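Local coordinates for protein poly-beta-1,6-N-acetyl-D-glucosamine N-deacetylase (Aggregatibacter actinomycetemcomitans, PDB 4U10) that probably removes N-acetyl groups from poly-beta-1,6-N-acetyl-D-glucosamine, the chain here being its zinc-binding polysaccharide deacetylase domain, at residues L7-V12 against V69-D74; L33-F38 against Y85-A90; F230-K235 against R247-T252. One frame throughout, in Å; residues are numbered along the deposited sequence.

How the contacts relate
Contact 1 pairs two central strands of the deacetylase domain and ends at a zinc ion bound by His10 and Asp74. A second zinc ion lies about 4 Å from the Asp74 side chain. Contact 3 borders the same site, its centre about 9 Å from that of contact 1. There Ala8 N bonds to Leu248 O at 2.8 Å, and Arg247 reaches Ser72 and Asp74. Contact 2 lies away from this site, on the helical layer outside the sheet, about 11 Å from contact 1 between centres. Tyr9 OH reaches His37 ND1 at 2.8 Å, and Leu71 packs on Phe38. Contacts 2 and 3 meet lightly, His37 on Ile250 and Leu33 on Asp251 and Thr252.

Contact 1 of 3, residues L7-V12 against V69-D74; sequences LAYHSV and VVLSFD. With ZN (zinc ion), chain D.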
loop_
_atom_site.group_PDB
_atom_site.type_symbol
_atom_site.label_atom_id
_atom_site.label_comp_id
_atom_site.label_asym_id
_atom_site.label_seq_id
_atom_site.Cartn_x
_atom_site.Cartn_y
_atom_site.Cartn_z
ATOM N N LEU A 7 -9.022 3.836 3.183
ATOM C CA LEU A 7 -8.731 4.641 1.998
ATOM C C LEU A 7 -7.343 4.352 1.435
ATOM O O LEU A 7 -6.364 4.270 2.183
ATOM C CB LEU A 7 -8.844 6.109 2.270
ATOM C CG LEU A 7 -10.117 6.686 2.975
ATOM C CD1 LEU A 7 -10.088 8.226 3.022
ATOM C CD2 LEU A 7 -11.369 6.169 2.274
ATOM N N ALA A 8 -7.238 4.197 0.119
ATOM C CA ALA A 8 -5.919 3.905 -0.505
ATOM C C ALA A 8 -5.382 5.087 -1.306
ATOM O O ALA A 8 -5.911 5.410 -2.385
ATOM C CB ALA A 8 -6.031 2.664 -1.412
ATOM N N TYR A 9 -4.279 5.664 -0.859
ATOM C CA TYR A 9 -3.635 6.796 -1.484
ATOM C C TYR A 9 -2.296 6.355 -2.069
ATOM O O TYR A 9 -1.813 5.312 -1.712
ATOM C CB TYR A 9 -3.302 7.897 -0.467
ATOM C CG TYR A 9 -4.524 8.656 0.066
ATOM C CD1 TYR A 9 -5.011 9.791 -0.576
ATOM C CD2 TYR A 9 -5.140 8.255 1.251
ATOM C CE1 TYR A 9 -6.146 10.449 -0.072
ATOM C CE2 TYR A 9 -6.245 8.940 1.782
ATOM C CZ TYR A 9 -6.748 9.993 1.143
ATOM O OH TYR A 9 -7.880 10.624 1.685
ATOM N N HIS A 10 -1.734 7.142 -2.984
ATOM C CA HIS A 10 -0.388 6.891 -3.522
ATOM C C HIS A 10 0.440 8.138 -3.264
ATOM O O HIS A 10 0.687 8.492 -2.072
ATOM C CB HIS A 10 -0.499 6.472 -4.998
ATOM C CG HIS A 10 -1.154 5.144 -5.146
ATOM N ND1 HIS A 10 -2.519 4.983 -5.054
ATOM C CD2 HIS A 10 -0.635 3.908 -5.244
ATOM C CE1 HIS A 10 -2.824 3.707 -5.132
ATOM N NE2 HIS A 10 -1.697 3.029 -5.260
ATOM N N SER A 11 0.859 8.825 -4.311
ATOM C CA SER A 11 1.625 10.034 -4.081
ATOM C C SER A 11 0.707 11.226 -3.850
ATOM O O SER A 11 -0.424 11.286 -4.392
ATOM C CB SER A 11 2.585 10.309 -5.208
ATOM O OG SER A 11 3.554 11.149 -4.752
ATOM N N VAL A 12 1.244 12.174 -3.076
ATOM C CA VAL A 12 0.612 13.441 -2.683
ATOM C C VAL A 12 1.685 14.546 -2.808
ATOM O O VAL A 12 2.766 14.447 -2.265
ATOM C CB VAL A 12 -0.002 13.443 -1.274
ATOM C CG1 VAL A 12 -0.709 14.779 -0.995
ATOM C CG2 VAL A 12 -1.035 12.340 -1.106
ATOM N N VAL A 69 -11.908 4.362 10.435
ATOM C CA VAL A 69 -11.361 4.443 9.104
ATOM C C VAL A 69 -9.845 4.307 9.234
ATOM O O VAL A 69 -9.242 4.862 10.148
ATOM C CB VAL A 69 -11.656 5.820 8.496
ATOM C CG1 VAL A 69 -10.933 5.987 7.171
ATOM C CG2 VAL A 69 -13.162 6.014 8.362
ATOM N N VAL A 70 -9.241 3.561 8.313
ATOM C CA VAL A 70 -7.792 3.396 8.228
ATOM C C VAL A 70 -7.316 4.136 6.956
ATOM O O VAL A 70 -7.920 4.029 5.865
ATOM C CB VAL A 70 -7.364 1.918 8.150
ATOM C CG1 VAL A 70 -5.812 1.755 8.037
ATOM C CG2 VAL A 70 -7.804 1.161 9.380
ATOM N N LEU A 71 -6.197 4.832 7.071
ATOM C CA LEU A 71 -5.593 5.524 5.930
ATOM C C LEU A 71 -4.398 4.713 5.462
ATOM O O LEU A 71 -3.645 4.307 6.283
ATOM C CB LEU A 71 -5.059 6.894 6.368
ATOM C CG LEU A 71 -6.051 7.893 6.939
ATOM C CD1 LEU A 71 -5.357 9.185 7.383
ATOM C CD2 LEU A 71 -7.162 8.194 5.967
ATOM N N SER A 72 -4.200 4.547 4.137
ATOM C CA SER A 72 -3.115 3.745 3.585
ATOM C C SER A 72 -2.435 4.423 2.380
ATOM O O SER A 72 -3.120 5.076 1.576
ATOM C CB SER A 72 -3.593 2.337 3.230
ATOM O OG SER A 72 -4.592 2.306 2.214
ATOM N N PHE A 73 -1.090 4.321 2.319
ATOM C CA PHE A 73 -0.314 4.998 1.301
ATOM C C PHE A 73 0.621 3.986 0.693
ATOM O O PHE A 73 1.307 3.238 1.413
ATOM C CB PHE A 73 0.475 6.176 1.849
ATOM C CG PHE A 73 -0.390 7.235 2.455
ATOM C CD1 PHE A 73 -0.826 7.134 3.786
ATOM C CD2 PHE A 73 -0.755 8.361 1.722
ATOM C CE1 PHE A 73 -1.673 8.110 4.312
ATOM C CE2 PHE A 73 -1.572 9.318 2.256
ATOM C CZ PHE A 73 -2.051 9.185 3.548
ATOM N N ASP A 74 0.512 3.848 -0.624
ATOM C CA ASP A 74 1.257 2.828 -1.371
ATOM C C ASP A 74 2.451 3.384 -2.160
ATOM O O ASP A 74 2.342 4.442 -2.785
ATOM C CB ASP A 74 0.406 2.126 -2.424
ATOM C CG ASP A 74 -0.743 1.292 -1.874
ATOM O OD1 ASP A 74 -0.897 1.116 -0.648
ATOM O OD2 ASP A 74 -1.474 0.733 -2.757
HETATM ZN ZN ZN D . -1.509 0.924 -4.840
HETATM O O HOH W 1 -0.088 0.024 -5.925
#
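Leu7, Ala8 and Tyr9 pair in parallel with Leu71, Ser72 and Phe73, the strand axes 4.7 Å apart at closest and 25° from parallel. Leu7 N bonds to Val70 O, Tyr9 N to Ser72 O and Asp74 N to Tyr9 O. Leu7 O takes two donors, Ser72 N and Ser72 OG. The hydroxyl lies 2.6 Å from Leu7 O and comes from above the carbonyl plane. With chi1 63°, Ser72 OG sits between its own backbone N and carbonyl carbon, 3.4 Å from Ala8 CA.

These are inner strands of the distorted alpha/beta barrel of the polysaccharide deacetylase (NodB) family. One zinc ion lies at their C-terminal end, beside a second held by Asp75, His144 and His149, the metal triad usual in the family. His10 NE2 and Asp74 OD2 both bind the first ion, OD2 at 2.1 Å. The imidazole and carboxylate planes stand 86° apart. Water 1, in the plane of the His10 ring, and one atom from outside the segments are also ligands. Asp74 OD1 has a salt bridge to Arg247.

Leu7, Tyr9, Leu71 and Phe73 share the sheet face opposite Ala8 and Ser72, Tyr9 and Leu71 touching helix 31-42 and Phe73 helix 79-91. The Tyr9 and Phe73 rings are nearly parallel but slid apart. Phe73 CD2 comes within 3.4 Å of Tyr9 CB. Leu71 CD2 meets Leu7 CD1 and the Tyr9 ring edge.

Contact 2 of 3, residues L33-F38 against Y85-A90; sequences LLISHF and YPILKA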
loop_
_atom_site.group_PDB
_atom_site.type_symbol
_atom_site.label_atom_id
_atom_site.label_comp_id
_atom_site.label_asym_id
_atom_site.label_seq_id
_atom_site.Cartn_x
_atom_site.Cartn_y
_atom_site.Cartn_z
ATOM N N LEU A 33 -6.167 18.506 -1.639
ATOM C CA LEU A 33 -7.225 17.517 -1.711
ATOM C C LEU A 33 -7.125 16.538 -0.538
ATOM O O LEU A 33 -8.170 16.138 0.007
ATOM C CB LEU A 33 -7.287 16.761 -3.031
ATOM C CG LEU A 33 -8.364 15.697 -3.101
ATOM C CD1 LEU A 33 -9.768 16.304 -3.106
ATOM C CD2 LEU A 33 -8.197 14.849 -4.366
ATOM N N LEU A 34 -5.904 16.195 -0.145
ATOM C CA LEU A 34 -5.661 15.263 0.963
ATOM C C LEU A 34 -6.208 15.919 2.265
ATOM O O LEU A 34 -6.977 15.308 3.040
ATOM C CB LEU A 34 -4.155 14.975 1.126
ATOM C CG LEU A 34 -3.767 14.102 2.334
ATOM C CD1 LEU A 34 -4.331 12.689 2.145
ATOM C CD2 LEU A 34 -2.276 14.006 2.695
ATOM N N ILE A 35 -5.825 17.155 2.484
ATOM C CA ILE A 35 -6.314 17.949 3.701
ATOM C C ILE A 35 -7.815 18.026 3.738
ATOM O O ILE A 35 -8.460 17.928 4.812
ATOM C CB ILE A 35 -5.621 19.328 3.730
ATOM C CG1 ILE A 35 -4.146 19.110 4.083
ATOM C CG2 ILE A 35 -6.303 20.331 4.692
ATOM C CD1 ILE A 35 -3.198 20.300 3.850
ATOM N N SER A 36 -8.414 18.103 2.538
ATOM C CA SER A 36 -9.853 18.226 2.434
ATOM C C SER A 36 -10.528 16.947 2.858
ATOM O O SER A 36 -11.596 16.954 3.540
ATOM C CB SER A 36 -10.298 18.684 1.017
ATOM O OG SER A 36 -10.450 17.617 0.135
ATOM N N HIS A 37 -9.929 15.828 2.457
ATOM C CA HIS A 37 -10.392 14.566 2.915
ATOM C C HIS A 37 -10.217 14.455 4.464
ATOM O O HIS A 37 -11.102 13.984 5.126
ATOM C CB HIS A 37 -9.643 13.422 2.240
ATOM C CG HIS A 37 -9.912 13.303 0.788
ATOM N ND1 HIS A 37 -9.183 12.475 -0.023
ATOM C CD2 HIS A 37 -10.788 13.936 -0.017
ATOM C CE1 HIS A 37 -9.634 12.550 -1.258
ATOM N NE2 HIS A 37 -10.605 13.437 -1.286
ATOM N N PHE A 38 -9.059 14.836 4.975
ATOM C CA PHE A 38 -8.728 14.718 6.430
ATOM C C PHE A 38 -9.652 15.549 7.271
ATOM O O PHE A 38 -10.089 15.128 8.337
ATOM C CB PHE A 38 -7.297 15.172 6.692
ATOM C CG PHE A 38 -6.270 14.150 6.330
ATOM C CD1 PHE A 38 -6.607 13.035 5.570
ATOM C CD2 PHE A 38 -4.961 14.335 6.693
ATOM C CE1 PHE A 38 -5.635 12.092 5.214
ATOM C CE2 PHE A 38 -4.005 13.409 6.337
ATOM C CZ PHE A 38 -4.344 12.275 5.620
ATOM N N TYR A 85 3.600 12.990 5.735
ATOM C CA TYR A 85 3.878 12.702 7.119
ATOM C C TYR A 85 3.683 13.927 8.008
ATOM O O TYR A 85 2.979 13.840 8.996
ATOM C CB TYR A 85 5.274 12.031 7.206
ATOM C CG TYR A 85 5.807 11.779 8.580
ATOM C CD1 TYR A 85 5.098 11.031 9.479
ATOM C CD2 TYR A 85 7.076 12.274 8.972
ATOM C CE1 TYR A 85 5.602 10.804 10.767
ATOM C CE2 TYR A 85 7.586 12.043 10.240
ATOM C CZ TYR A 85 6.856 11.311 11.118
ATOM O OH TYR A 85 7.340 11.086 12.358
ATOM N N PRO A 86 4.202 15.103 7.610
ATOM C CA PRO A 86 3.947 16.301 8.413
ATOM C C PRO A 86 2.423 16.557 8.655
ATOM O O PRO A 86 2.038 16.948 9.758
ATOM C CB PRO A 86 4.572 17.436 7.600
ATOM C CG PRO A 86 5.481 16.793 6.600
ATOM C CD PRO A 86 5.017 15.368 6.423
ATOM N N ILE A 87 1.608 16.282 7.640
ATOM C CA ILE A 87 0.175 16.415 7.702
ATOM C C ILE A 87 -0.404 15.385 8.647
ATOM O O ILE A 87 -1.236 15.726 9.475
ATOM C CB ILE A 87 -0.470 16.316 6.311
ATOM C CG1 ILE A 87 -0.042 17.515 5.446
ATOM C CG2 ILE A 87 -2.013 16.340 6.412
ATOM C CD1 ILE A 87 -0.350 17.340 3.961
ATOM N N LEU A 88 0.083 14.143 8.592
ATOM C CA LEU A 88 -0.441 13.115 9.535
ATOM C C LEU A 88 -0.184 13.535 10.966
ATOM O O LEU A 88 -1.077 13.380 11.829
ATOM C CB LEU A 88 0.167 11.743 9.283
ATOM C CG LEU A 88 -0.074 11.040 7.945
ATOM C CD1 LEU A 88 0.792 9.800 7.776
ATOM C CD2 LEU A 88 -1.568 10.762 7.823
ATOM N N LYS A 89 1.019 14.046 11.217
ATOM C CA LYS A 89 1.419 14.530 12.517
ATOM C C LYS A 89 0.542 15.706 12.996
ATOM O O LYS A 89 0.118 15.694 14.119
ATOM C CB LYS A 89 2.880 14.956 12.548
ATOM C CG LYS A 89 3.829 13.807 12.418
ATOM C CD LYS A 89 5.233 14.192 12.797
ATOM C CE LYS A 89 5.809 15.179 11.801
ATOM N NZ LYS A 89 7.307 15.263 11.884
ATOM N N ALA A 90 0.309 16.694 12.144
ATOM C CA ALA A 90 -0.612 17.812 12.417
ATOM C C ALA A 90 -2.051 17.384 12.769
ATOM O O ALA A 90 -2.674 17.941 13.663
ATOM C CB ALA A 90 -0.686 18.708 11.183
#
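Leu34, Ile35 and Phe38 meet Ile87 and Leu88 across two helices that run in nearly the same direction, 22° from parallel, with axes 11.4 Å apart at closest. They are neighbouring outer helices, 31-42 and 79-91, of the distorted alpha/beta barrel of the deacetylase domain. Both lie against the strands of contact 1, and helix 79-91 directly follows strand 68-75. The axes are well separated, so side chains bridge the gap and the contact is wholly apolar.

Ile87 is the central side chain. Its two branches go to different partners. The CD1 end meets Leu34 CD2 and Ile35 CD1, each at 4.1 Å, and the side chain crosses that of Ile35 at about a right angle. The CG2 branch turns to the Phe38 ring and lies 3.5 Å from its CE2. This split follows from the first torsion: CG1 lies opposite the carbonyl carbon (chi1 -66°), which leaves CG2 opposite the backbone N.

Leu34 faces helix 79-91 with CD2, while its CD1 packs on Tyr9 of the sheet. Its CG also lies over one face of the Phe38 ring, displaced toward the rim, within the same helix. Tyr91 and Tyr93 make edge-to-face contacts with that ring, and Tyr93 OH bonds to Phe38 O. The ring is thus packed from several directions.

Along helix 31-42, Leu33 O accepts from both His37 N and Ser36 OG, which reach it from the same face of its carbonyl plane. The His37 ring is held at both nitrogens, ND1 by Tyr9 OH and NE2 by Thr254 O.

Ile87 and Leu88 share the Phe38 ring: next to the CG2 contact, Leu88 CD2 lies 3.9 Å from Phe38 CZ.

Contact 3 of 3, residues F230-K235 against R247-T252; sequences FALGQK and RLLIDT
Arg247 meets Phe230, Ala231 and Leu232 and supplies both direct hydrogen bonds between the segments. Arg247 NE donates to Ala231 O at 2.9 Å, nearly straight (166°), with the acceptor in the guanidinium plane. Arg247 N donates to Leu232 O at 3.0 Å, from well above the carbonyl plane. Gly233 N is close to Arg247 O, but the angle is too poor for a bond.

Water 2 donates to Phe230 O at 2.7 Å and accepts a weak bond from Arg247 NH2. NH1 is satisfied by Asp74 OD1 and Ser72 OG. The chain bends at chi3 (-65°); NE meets Ala231 O while NH1 lies by Asp74. Lys235 NZ is satisfied outside the segments, by Asp242 OD2 and Tyr244 O. Leu232 N has a weak bond to Gln234 OE1.

Phe230 CB lies over one face of the guanidinium. Leu232 CD2 packs on Leu249 CB at 3.9 Å.

Arg247 is a second-shell residue of the zinc ion bound by His10 and Asp74. It is held by the 230-235 loop on one side and strand 68-75 on the other, consistent with the arginine-aspartate pair of NodB-type deacetylase active sites.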
loop_
_atom_site.group_PDB
_atom_site.type_symbol
_atom_site.label_atom_id
_atom_site.label_comp_id
_atom_site.label_asym_id
_atom_site.label_seq_id
_atom_site.Cartn_x
_atom_site.Cartn_y
_atom_site.Cartn_z
ATOM N N PHE A 230 -4.446 -6.120 1.804
ATOM C CA PHE A 230 -5.201 -4.955 1.344
ATOM C C PHE A 230 -5.384 -5.014 -0.185
ATOM O O PHE A 230 -4.411 -4.881 -0.939
ATOM C CB PHE A 230 -4.436 -3.670 1.680
ATOM C CG PHE A 230 -4.502 -3.206 3.146
ATOM C CD1 PHE A 230 -4.930 -4.005 4.187
ATOM C CD2 PHE A 230 -4.031 -1.910 3.466
ATOM C CE1 PHE A 230 -4.909 -3.501 5.526
ATOM C CE2 PHE A 230 -4.057 -1.432 4.743
ATOM C CZ PHE A 230 -4.496 -2.226 5.751
ATOM N N ALA A 231 -6.644 -5.099 -0.627
ATOM C CA ALA A 231 -7.016 -4.995 -2.057
ATOM C C ALA A 231 -7.588 -3.588 -2.378
ATOM O O ALA A 231 -7.282 -2.619 -1.687
ATOM C CB ALA A 231 -7.986 -6.143 -2.410
ATOM N N LEU A 232 -8.354 -3.414 -3.450
ATOM C CA LEU A 232 -9.022 -2.153 -3.666
ATOM C C LEU A 232 -10.525 -2.388 -3.454
ATOM O O LEU A 232 -10.918 -3.081 -2.489
ATOM C CB LEU A 232 -8.653 -1.567 -5.032
ATOM C CG LEU A 232 -7.207 -1.075 -5.136
ATOM C CD1 LEU A 232 -6.876 -0.570 -6.542
ATOM C CD2 LEU A 232 -7.052 0.047 -4.137
ATOM N N GLY A 233 -11.341 -1.842 -4.357
ATOM C CA GLY A 233 -12.794 -1.707 -4.169
ATOM C C GLY A 233 -13.637 -2.942 -4.470
ATOM O O GLY A 233 -14.851 -2.851 -4.551
ATOM N N GLN A 234 -12.987 -4.083 -4.608
ATOM C CA GLN A 234 -13.652 -5.372 -4.754
ATOM C C GLN A 234 -14.328 -5.917 -3.455
ATOM O O GLN A 234 -14.838 -7.066 -3.415
ATOM C CB GLN A 234 -12.635 -6.377 -5.351
ATOM C CG GLN A 234 -11.215 -6.444 -4.746
ATOM C CD GLN A 234 -10.148 -5.686 -5.545
ATOM O OE1 GLN A 234 -10.124 -4.462 -5.530
ATOM N NE2 GLN A 234 -9.256 -6.413 -6.227
ATOM N N LYS A 235 -14.299 -5.101 -2.396
ATOM C CA LYS A 235 -14.915 -5.377 -1.081
ATOM C C LYS A 235 -14.965 -4.028 -0.385
ATOM O O LYS A 235 -14.004 -3.247 -0.487
ATOM C CB LYS A 235 -14.055 -6.342 -0.266
ATOM C CG LYS A 235 -14.518 -6.563 1.166
ATOM C CD LYS A 235 -13.784 -7.736 1.781
ATOM C CE LYS A 235 -14.434 -8.163 3.069
ATOM N NZ LYS A 235 -13.498 -8.086 4.212
ATOM N N ARG A 247 -10.445 -1.505 0.003
ATOM C CA ARG A 247 -10.074 -0.133 0.107
ATOM C C ARG A 247 -10.717 0.676 -1.005
ATOM O O ARG A 247 -10.981 0.166 -2.122
ATOM C CB ARG A 247 -8.529 -0.010 0.038
ATOM C CG ARG A 247 -7.720 -0.835 1.061
ATOM C CD ARG A 247 -6.256 -0.380 1.041
ATOM N NE ARG A 247 -5.632 -0.698 -0.270
ATOM C CZ ARG A 247 -4.450 -0.250 -0.687
ATOM N NH1 ARG A 247 -3.725 0.568 0.063
ATOM N NH2 ARG A 247 -3.985 -0.577 -1.894
ATOM N N LEU A 248 -10.932 1.962 -0.739
ATOM C CA LEU A 248 -11.293 2.877 -1.790
ATOM C C LEU A 248 -10.045 3.463 -2.456
ATOM O O LEU A 248 -9.240 4.107 -1.797
ATOM C CB LEU A 248 -12.159 4.006 -1.197
ATOM C CG LEU A 248 -12.581 5.068 -2.204
ATOM C CD1 LEU A 248 -13.424 4.451 -3.312
ATOM C CD2 LEU A 248 -13.308 6.128 -1.420
ATOM N N LEU A 249 -9.881 3.270 -3.758
ATOM C CA LEU A 249 -8.770 3.917 -4.477
ATOM C C LEU A 249 -9.007 5.387 -4.688
ATOM O O LEU A 249 -9.954 5.759 -5.378
ATOM C CB LEU A 249 -8.572 3.254 -5.855
ATOM C CG LEU A 249 -7.486 3.806 -6.780
ATOM C CD1 LEU A 249 -6.149 3.671 -6.106
ATOM C CD2 LEU A 249 -7.462 3.116 -8.138
ATOM N N ILE A 250 -8.157 6.236 -4.115
ATOM C CA ILE A 250 -8.327 7.649 -4.203
ATOM C C ILE A 250 -7.766 8.184 -5.534
ATOM O O ILE A 250 -6.695 7.810 -5.973
ATOM C CB ILE A 250 -7.635 8.357 -3.015
ATOM C CG1 ILE A 250 -8.129 7.818 -1.645
ATOM C CG2 ILE A 250 -7.843 9.847 -3.115
ATOM C CD1 ILE A 250 -9.576 8.187 -1.301
ATOM N N ASP A 251 -8.473 9.102 -6.169
ATOM C CA ASP A 251 -7.869 9.840 -7.297
ATOM C C ASP A 251 -8.275 11.310 -7.219
ATOM O O ASP A 251 -9.047 11.725 -6.293
ATOM C CB ASP A 251 -8.264 9.216 -8.650
ATOM C CG ASP A 251 -9.785 9.044 -8.823
ATOM O OD1 ASP A 251 -10.571 10.009 -8.683
ATOM O OD2 ASP A 251 -10.193 7.926 -9.173
ATOM N N THR A 252 -7.776 12.107 -8.165
ATOM C CA THR A 252 -8.085 13.548 -8.174
ATOM C C THR A 252 -9.551 13.867 -8.313
ATOM O O THR A 252 -9.884 15.007 -8.080
ATOM C CB THR A 252 -7.432 14.279 -9.316
ATOM O OG1 THR A 252 -7.813 13.607 -10.486
ATOM C CG2 THR A 252 -5.948 14.294 -9.198
HETATM O O HOH W 2 -4.111 -3.309 -3.163
#